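Local coordinates for TENA/THI-4 protein (PDB 3DDE) that is of unknown function but adopts an all-helical heme oxygenase-like fold and may act as an oxidoreductase, at residues A[16-21]-A[141-146]; A[115-120]-A[211-216]. One frame throughout, in Å; residues are numbered along the deposited sequence.

Interaction 1: A[16-21]-A[141-146]; sequences TMWDSI and ENVYGY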
ATOM      1  N   THR A  16      -8.371 -14.829 -31.148  1.00 51.99           N
ATOM      2  CA  THR A  16      -8.239 -13.731 -32.101  1.00 52.14           C
ATOM      3  C   THR A  16      -6.982 -12.916 -31.810  1.00 51.91           C
ATOM      4  O   THR A  16      -6.280 -12.506 -32.730  1.00 52.30           O
ATOM      5  CB  THR A  16      -9.481 -12.812 -32.074  1.00 52.50           C
ATOM      6  OG1 THR A  16     -10.600 -13.513 -32.628  1.00 52.56           O
ATOM      7  CG2 THR A  16      -9.253 -11.565 -32.896  1.00 53.14           C
HETATM    8  N   MSE A  17      -6.698 -12.686 -30.534  1.00 51.88           N
HETATM    9  CA  MSE A  17      -5.507 -11.925 -30.129  1.00 51.64           C
HETATM   10  C   MSE A  17      -4.191 -12.646 -30.418  1.00 52.21           C
HETATM   11  O   MSE A  17      -3.248 -12.011 -30.890  1.00 52.79           O
HETATM   12  CB  MSE A  17      -5.580 -11.546 -28.652  1.00 51.29           C
HETATM   13  CG  MSE A  17      -6.654 -10.518 -28.381  1.00 51.05           C
HETATM   14 SE   MSE A  17      -6.766 -10.048 -26.545  0.75 50.47          SE
HETATM   15  CE  MSE A  17      -5.075  -9.217 -26.292  1.00 49.62           C
ATOM     16  N   TRP A  18      -4.111 -13.944 -30.119  1.00 52.41           N
ATOM     17  CA  TRP A  18      -2.895 -14.723 -30.421  1.00 52.95           C
ATOM     18  C   TRP A  18      -2.617 -14.739 -31.927  1.00 52.68           C
ATOM     19  O   TRP A  18      -1.478 -14.571 -32.371  1.00 52.62           O
ATOM     20  CB  TRP A  18      -2.980 -16.154 -29.880  1.00 53.88           C
ATOM     21  CG  TRP A  18      -2.665 -16.251 -28.431  1.00 54.28           C
ATOM     22  CD1 TRP A  18      -3.508 -16.619 -27.424  1.00 54.46           C
ATOM     23  CD2 TRP A  18      -1.406 -15.952 -27.814  1.00 54.35           C
ATOM     24  NE1 TRP A  18      -2.848 -16.578 -26.215  1.00 54.52           N
ATOM     25  CE2 TRP A  18      -1.556 -16.173 -26.429  1.00 54.48           C
ATOM     26  CE3 TRP A  18      -0.162 -15.529 -28.300  1.00 54.58           C
ATOM     27  CZ2 TRP A  18      -0.508 -15.981 -25.520  1.00 54.50           C
ATOM     28  CZ3 TRP A  18       0.880 -15.335 -27.398  1.00 54.58           C
ATOM     29  CH2 TRP A  18       0.702 -15.564 -26.025  1.00 54.40           C
ATOM     30  N   ASP A  19      -3.667 -14.932 -32.709  1.00 52.47           N
ATOM     31  CA  ASP A  19      -3.540 -14.926 -34.156  1.00 52.85           C
ATOM     32  C   ASP A  19      -2.813 -13.665 -34.645  1.00 52.82           C
ATOM     33  O   ASP A  19      -1.921 -13.722 -35.491  1.00 53.22           O
ATOM     34  CB  ASP A  19      -4.925 -14.994 -34.790  1.00 53.32           C
ATOM     35  CG  ASP A  19      -4.875 -14.942 -36.294  1.00 53.84           C
ATOM     36  OD1 ASP A  19      -3.895 -15.458 -36.876  1.00 54.09           O
ATOM     37  OD2 ASP A  19      -5.820 -14.389 -36.887  1.00 54.42           O
ATOM     38  N   SER A  20      -3.212 -12.527 -34.105  1.00 52.86           N
ATOM     39  CA  SER A  20      -2.611 -11.257 -34.456  1.00 53.40           C
ATOM     40  C   SER A  20      -1.154 -11.165 -33.996  1.00 52.75           C
ATOM     41  O   SER A  20      -0.282 -10.769 -34.770  1.00 53.03           O
ATOM     42  CB  SER A  20      -3.434 -10.128 -33.836  1.00 54.61           C
ATOM     43  OG  SER A  20      -2.758  -8.895 -33.948  1.00 56.31           O
ATOM     44  N   ILE A  21      -0.904 -11.535 -32.744  1.00 52.63           N
ATOM     45  CA  ILE A  21       0.438 -11.504 -32.148  1.00 52.58           C
ATOM     46  C   ILE A  21       1.425 -12.388 -32.912  1.00 53.41           C
ATOM     47  O   ILE A  21       2.551 -11.965 -33.197  1.00 54.46           O
ATOM     48  CB  ILE A  21       0.388 -11.959 -30.664  1.00 52.78           C
ATOM     49  CG1 ILE A  21      -0.410 -10.964 -29.814  1.00 52.84           C
ATOM     50  CG2 ILE A  21       1.799 -12.087 -30.074  1.00 52.68           C
ATOM     51  CD1 ILE A  21      -0.740 -11.477 -28.403  1.00 52.45           C
ATOM     52  N   GLU A 141      -3.160 -19.357 -18.381  1.00 57.38           N
ATOM     53  CA  GLU A 141      -3.255 -20.818 -18.126  1.00 57.64           C
ATOM     54  C   GLU A 141      -3.674 -21.689 -19.317  1.00 57.97           C
ATOM     55  O   GLU A 141      -3.351 -22.878 -19.345  1.00 58.91           O
ATOM     56  CB  GLU A 141      -4.191 -21.107 -16.945  1.00 58.19           C
ATOM     57  CG  GLU A 141      -3.749 -20.518 -15.613  1.00 58.43           C
ATOM     58  CD  GLU A 141      -2.418 -21.056 -15.088  1.00 59.10           C
ATOM     59  OE1 GLU A 141      -2.046 -22.210 -15.410  1.00 59.19           O
ATOM     60  OE2 GLU A 141      -1.754 -20.307 -14.322  1.00 60.16           O
ATOM     61  N   ASN A 142      -4.424 -21.135 -20.264  1.00 57.96           N
ATOM     62  CA  ASN A 142      -4.799 -21.866 -21.476  1.00 57.94           C
ATOM     63  C   ASN A 142      -3.953 -21.356 -22.650  1.00 57.90           C
ATOM     64  O   ASN A 142      -4.450 -21.211 -23.770  1.00 57.73           O
ATOM     65  CB  ASN A 142      -6.290 -21.689 -21.762  1.00 58.10           C
ATOM     66  N   VAL A 143      -2.664 -21.135 -22.391  1.00 57.86           N
ATOM     67  CA  VAL A 143      -1.743 -20.526 -23.361  1.00 58.33           C
ATOM     68  C   VAL A 143      -0.970 -21.525 -24.208  1.00 58.09           C
ATOM     69  O   VAL A 143      -0.686 -21.261 -25.375  1.00 58.02           O
ATOM     70  CB  VAL A 143      -0.704 -19.627 -22.629  1.00 58.72           C
ATOM     71  CG1 VAL A 143       0.342 -20.489 -21.901  1.00 59.28           C
ATOM     72  CG2 VAL A 143      -0.030 -18.683 -23.596  1.00 58.87           C
ATOM     73  N   TYR A 144      -0.642 -22.670 -23.613  1.00 58.08           N
ATOM     74  CA  TYR A 144       0.158 -23.715 -24.270  1.00 57.60           C
ATOM     75  C   TYR A 144      -0.441 -24.160 -25.619  1.00 57.13           C
ATOM     76  O   TYR A 144       0.292 -24.531 -26.530  1.00 56.79           O
ATOM     77  CB  TYR A 144       0.361 -24.905 -23.313  1.00 57.35           C
ATOM     78  CG  TYR A 144       1.440 -25.875 -23.742  1.00 57.93           C
ATOM     79  N   GLY A 145      -1.762 -24.083 -25.755  1.00 56.91           N
ATOM     80  CA  GLY A 145      -2.434 -24.459 -26.998  1.00 56.63           C
ATOM     81  C   GLY A 145      -2.211 -23.552 -28.206  1.00 56.60           C
ATOM     82  O   GLY A 145      -2.534 -23.936 -29.321  1.00 56.72           O
ATOM     83  N   TYR A 146      -1.682 -22.346 -27.997  1.00 56.76           N
ATOM     84  CA  TYR A 146      -1.415 -21.403 -29.099  1.00 56.11           C
ATOM     85  C   TYR A 146       0.082 -21.256 -29.397  1.00 55.14           C
ATOM     86  O   TYR A 146       0.476 -21.146 -30.550  1.00 55.41           O
ATOM     87  CB  TYR A 146      -1.965 -20.011 -28.766  1.00 56.36           C
ATOM     88  CG  TYR A 146      -3.430 -19.960 -28.401  1.00 56.22           C
ATOM     89  CD1 TYR A 146      -4.414 -19.868 -29.385  1.00 56.04           C
ATOM     90  CD2 TYR A 146      -3.828 -19.975 -27.070  1.00 56.04           C
ATOM     91  CE1 TYR A 146      -5.764 -19.811 -29.045  1.00 56.22           C
ATOM     92  CE2 TYR A 146      -5.168 -19.918 -26.719  1.00 56.19           C
ATOM     93  CZ  TYR A 146      -6.133 -19.834 -27.705  1.00 56.43           C
ATOM     94  OH  TYR A 146      -7.461 -19.774 -27.336  1.00 56.47           O
TER
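W18 and Y146 reach each other from similar first torsions. Each CG stands anti to its own carbonyl carbon and beside the backbone N, with chi1 -81° in W18 and -55° in Y146. The five-membered ring of W18 and the phenol ring of Y146 then form an offset stack. Their centroids are 4.4 Å apart and the planes are inclined by 20°. The overlap falls near the rims: W18 CD1 sits over one face of the Y146 ring, 3.4 Å from Y146 CD2. On the Y146 side CB joins in through a CH-pi contact, 4.0 Å from the centroid of the five-membered ring and close to the ring normal. I21 CD1 lies over the opposite face of the indole, offset toward the rim beside W18 CE3, so the two faces are covered at different places. V143 meets the six-membered part of the indole. Its CG2 comes in obliquely, 3.4 Å from W18 CZ2. The touching groups are apolar or aromatic, and the contact is largely buried. V143 and Y146 come from the turn after helix 134-141 and the first turn of helix 144-157. Helix 7-24 packs against them, with V14 and A15 also touching Y146. L207 of helix 193-223 touches W18, and H171 of helix 166-189 lies against V143.

Interaction 2: A[115-120]-A[211-216]; sequences ETLIAY and ARILDD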
ATOM      1  N   GLU A 115       8.576  -3.801 -17.346  1.00 50.37           N
ATOM      2  CA  GLU A 115       8.291  -2.946 -16.205  1.00 50.83           C
ATOM      3  C   GLU A 115       6.829  -2.458 -16.286  1.00 50.40           C
ATOM      4  O   GLU A 115       6.138  -2.383 -15.258  1.00 49.24           O
ATOM      5  CB  GLU A 115       9.228  -1.730 -16.211  1.00 51.91           C
ATOM      6  CG  GLU A 115       9.365  -1.029 -14.860  1.00 53.49           C
ATOM      7  CD  GLU A 115      10.106  -1.900 -13.871  1.00 54.27           C
ATOM      8  OE1 GLU A 115      11.248  -2.327 -14.149  1.00 55.84           O
ATOM      9  OE2 GLU A 115       9.551  -2.180 -12.818  1.00 55.76           O
ATOM     10  N   THR A 116       6.379  -2.138 -17.511  1.00 49.22           N
ATOM     11  CA  THR A 116       5.007  -1.684 -17.763  1.00 49.26           C
ATOM     12  C   THR A 116       3.975  -2.780 -17.456  1.00 49.87           C
ATOM     13  O   THR A 116       2.912  -2.483 -16.921  1.00 51.17           O
ATOM     14  CB  THR A 116       4.827  -1.154 -19.226  1.00 49.22           C
ATOM     15  OG1 THR A 116       5.789  -0.132 -19.487  1.00 48.84           O
ATOM     16  CG2 THR A 116       3.396  -0.596 -19.483  1.00 47.67           C
ATOM     17  N   LEU A 117       4.260  -4.033 -17.819  1.00 49.90           N
ATOM     18  CA  LEU A 117       3.363  -5.143 -17.502  1.00 49.72           C
ATOM     19  C   LEU A 117       3.274  -5.333 -15.978  1.00 49.69           C
ATOM     20  O   LEU A 117       2.179  -5.517 -15.440  1.00 48.82           O
ATOM     21  CB  LEU A 117       3.830  -6.454 -18.174  1.00 49.62           C
ATOM     22  CG  LEU A 117       3.031  -7.725 -17.822  1.00 49.33           C
ATOM     23  CD1 LEU A 117       1.570  -7.624 -18.194  1.00 48.00           C
ATOM     24  CD2 LEU A 117       3.658  -8.957 -18.456  1.00 49.45           C
ATOM     25  N   ILE A 118       4.435  -5.336 -15.314  1.00 49.69           N
ATOM     26  CA  ILE A 118       4.539  -5.506 -13.866  1.00 49.39           C
ATOM     27  C   ILE A 118       3.656  -4.468 -13.165  1.00 50.28           C
ATOM     28  O   ILE A 118       2.841  -4.831 -12.331  1.00 51.51           O
ATOM     29  CB  ILE A 118       6.040  -5.419 -13.388  1.00 49.33           C
ATOM     30  CG1 ILE A 118       6.853  -6.619 -13.904  1.00 48.80           C
ATOM     31  CG2 ILE A 118       6.139  -5.397 -11.871  1.00 48.40           C
ATOM     32  CD1 ILE A 118       8.391  -6.428 -13.875  1.00 48.55           C
ATOM     33  N   ALA A 119       3.799  -3.190 -13.530  1.00 49.83           N
ATOM     34  CA  ALA A 119       3.001  -2.112 -12.951  1.00 50.04           C
ATOM     35  C   ALA A 119       1.502  -2.356 -13.123  1.00 50.22           C
ATOM     36  O   ALA A 119       0.732  -2.183 -12.183  1.00 50.02           O
ATOM     37  CB  ALA A 119       3.369  -0.760 -13.582  1.00 49.16           C
ATOM     38  N   TYR A 120       1.100  -2.743 -14.333  1.00 50.61           N
ATOM     39  CA  TYR A 120      -0.303  -2.986 -14.671  1.00 50.15           C
ATOM     40  C   TYR A 120      -0.928  -4.066 -13.811  1.00 50.17           C
ATOM     41  O   TYR A 120      -1.996  -3.870 -13.245  1.00 51.03           O
ATOM     42  CB  TYR A 120      -0.472  -3.318 -16.161  1.00 49.67           C
ATOM     43  CG  TYR A 120      -1.921  -3.604 -16.521  1.00 49.32           C
ATOM     44  CD1 TYR A 120      -2.856  -2.583 -16.529  1.00 49.08           C
ATOM     45  CD2 TYR A 120      -2.359  -4.902 -16.796  1.00 48.85           C
ATOM     46  CE1 TYR A 120      -4.186  -2.824 -16.823  1.00 48.76           C
ATOM     47  CE2 TYR A 120      -3.683  -5.155 -17.079  1.00 48.80           C
ATOM     48  CZ  TYR A 120      -4.592  -4.100 -17.095  1.00 49.20           C
ATOM     49  OH  TYR A 120      -5.906  -4.316 -17.392  1.00 49.25           O
ATOM     50  N   ALA A 211       2.564  -8.850 -25.184  1.00 50.17           N
ATOM     51  CA  ALA A 211       3.020  -8.826 -26.580  1.00 50.19           C
ATOM     52  C   ALA A 211       4.063  -7.733 -26.813  1.00 50.29           C
ATOM     53  O   ALA A 211       4.972  -7.930 -27.597  1.00 50.31           O
ATOM     54  CB  ALA A 211       1.843  -8.661 -27.539  1.00 48.36           C
ATOM     55  N   ARG A 212       3.938  -6.591 -26.130  1.00 50.98           N
ATOM     56  CA  ARG A 212       4.911  -5.506 -26.257  1.00 50.81           C
ATOM     57  C   ARG A 212       6.295  -5.930 -25.750  1.00 50.80           C
ATOM     58  O   ARG A 212       7.289  -5.334 -26.139  1.00 50.95           O
ATOM     59  CB  ARG A 212       4.475  -4.248 -25.505  1.00 50.85           C
ATOM     60  CG  ARG A 212       3.128  -3.627 -25.972  1.00 51.74           C
ATOM     61  CD  ARG A 212       3.185  -2.100 -25.841  1.00 51.63           C
ATOM     62  NE  ARG A 212       3.688  -1.831 -24.537  1.00 52.98           N
ATOM     63  CZ  ARG A 212       4.497  -0.854 -24.153  1.00 52.13           C
ATOM     64  NH1 ARG A 212       4.951   0.062 -24.975  1.00 50.73           N
ATOM     65  NH2 ARG A 212       4.866  -0.846 -22.878  1.00 52.18           N
ATOM     66  N   ILE A 213       6.351  -6.924 -24.861  1.00 50.46           N
ATOM     67  CA  ILE A 213       7.621  -7.442 -24.360  1.00 50.72           C
ATOM     68  C   ILE A 213       8.408  -8.083 -25.514  1.00 50.69           C
ATOM     69  O   ILE A 213       9.613  -7.882 -25.636  1.00 50.55           O
ATOM     70  CB  ILE A 213       7.408  -8.444 -23.189  1.00 50.91           C
ATOM     71  CG1 ILE A 213       6.791  -7.728 -21.970  1.00 50.70           C
ATOM     72  CG2 ILE A 213       8.712  -9.106 -22.795  1.00 50.04           C
ATOM     73  CD1 ILE A 213       6.569  -8.635 -20.735  1.00 49.89           C
ATOM     74  N   LEU A 214       7.711  -8.827 -26.374  1.00 51.13           N
ATOM     75  CA  LEU A 214       8.305  -9.431 -27.575  1.00 51.06           C
ATOM     76  C   LEU A 214       8.957  -8.376 -28.497  1.00 50.90           C
ATOM     77  O   LEU A 214      10.013  -8.619 -29.094  1.00 50.49           O
ATOM     78  CB  LEU A 214       7.232 -10.184 -28.357  1.00 51.20           C
ATOM     79  CG  LEU A 214       6.621 -11.438 -27.733  1.00 51.51           C
ATOM     80  CD1 LEU A 214       5.425 -11.950 -28.559  1.00 51.18           C
ATOM     81  CD2 LEU A 214       7.690 -12.499 -27.618  1.00 51.41           C
ATOM     82  N   ASP A 215       8.317  -7.210 -28.599  1.00 50.97           N
ATOM     83  CA  ASP A 215       8.816  -6.075 -29.385  1.00 50.87           C
ATOM     84  C   ASP A 215      10.087  -5.485 -28.766  1.00 50.16           C
ATOM     85  O   ASP A 215      11.033  -5.157 -29.472  1.00 49.95           O
ATOM     86  CB  ASP A 215       7.749  -4.974 -29.491  1.00 52.11           C
ATOM     87  CG  ASP A 215       6.453  -5.460 -30.121  1.00 53.09           C
ATOM     88  OD1 ASP A 215       6.496  -6.427 -30.924  1.00 54.22           O
ATOM     89  OD2 ASP A 215       5.392  -4.855 -29.816  1.00 54.36           O
ATOM     90  N   ASP A 216      10.103  -5.318 -27.450  1.00 50.17           N
ATOM     91  CA  ASP A 216      11.322  -4.848 -26.768  1.00 50.92           C
ATOM     92  C   ASP A 216      12.439  -5.868 -26.879  1.00 50.41           C
ATOM     93  O   ASP A 216      13.596  -5.508 -27.116  1.00 50.69           O
ATOM     94  CB  ASP A 216      11.078  -4.545 -25.281  1.00 51.17           C
ATOM     95  CG  ASP A 216      10.545  -3.164 -25.051  1.00 50.94           C
ATOM     96  OD1 ASP A 216      10.197  -2.497 -26.034  1.00 51.29           O
ATOM     97  OD2 ASP A 216      10.476  -2.749 -23.883  1.00 50.75           O
TER
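Helix-to-helix packing inside the heme oxygenase-like bundle joins 115-120, on helix 112-126, to 211-216, on the long helix 193-223. L117 and I213 make the apolar part. Their side chains cross at about a right angle, and L117 CD2 lies 3.7 Å from I213 CD1. The L117 side chain reaches across with CG anti to the backbone N (chi1 175°). I213 extends CG1 and CD1 in a straight run, with chi2 at -179°, and meets L117 with its last methyl. Both are buried, and Y51 of helix 38-52 touches both, so a third helix closes over this pair. The nearest CA atoms, those of L117 and I213, are 8.4 Å apart, so the side chains make the contact.

T116 and R212 form the second part, beside the subunit interface. The R212 chain bends at chi2 and chi3 and brings its guanidinium edge-on to T116. This is packing and not a hydrogen bond. T116 OG1 has partners elsewhere: it bonds to the carbonyl O of P112, one turn earlier in its own helix, and to N205 ND2 of the second subunit. T116 packs on T116 of the second subunit, and R212 on R212 of the second subunit. E115 OE2 bonds to W123 NE1 of the second subunit, so helix 112-126 contributes to both the bundle and the contact with the second subunit. D216 adds a tie: its OD2 bonds to the backbone N of A113, just before 115-120. At the T116 end, R212 NH2 lies 3.6 Å from T116 OG1 and 3.7 Å from both T116 CB and T116 CG2.

Overall arrangement
From the N terminus, helix 7-24 comes first and carries 16-21. Interaction 1 closes a long loop from there to 141-146, where helix 144-157 begins. Helix 112-126, with 115-120, lies inside that loop. Interaction 2 starts there and ends beyond it, at 211-216 on helix 193-223. The segments alternate along the chain, so the two closures cross and do not nest. The centres of interaction 1 and interaction 2 are about 17 Å apart. They meet through I21: its CD1 lies 3.9 Å from A211 CB, and its CG2 packs on L214 CD1. Helix 193-223 thus lies against helix 7-24 as well as helix 112-126, linking the N-terminal helix to the subunit interface.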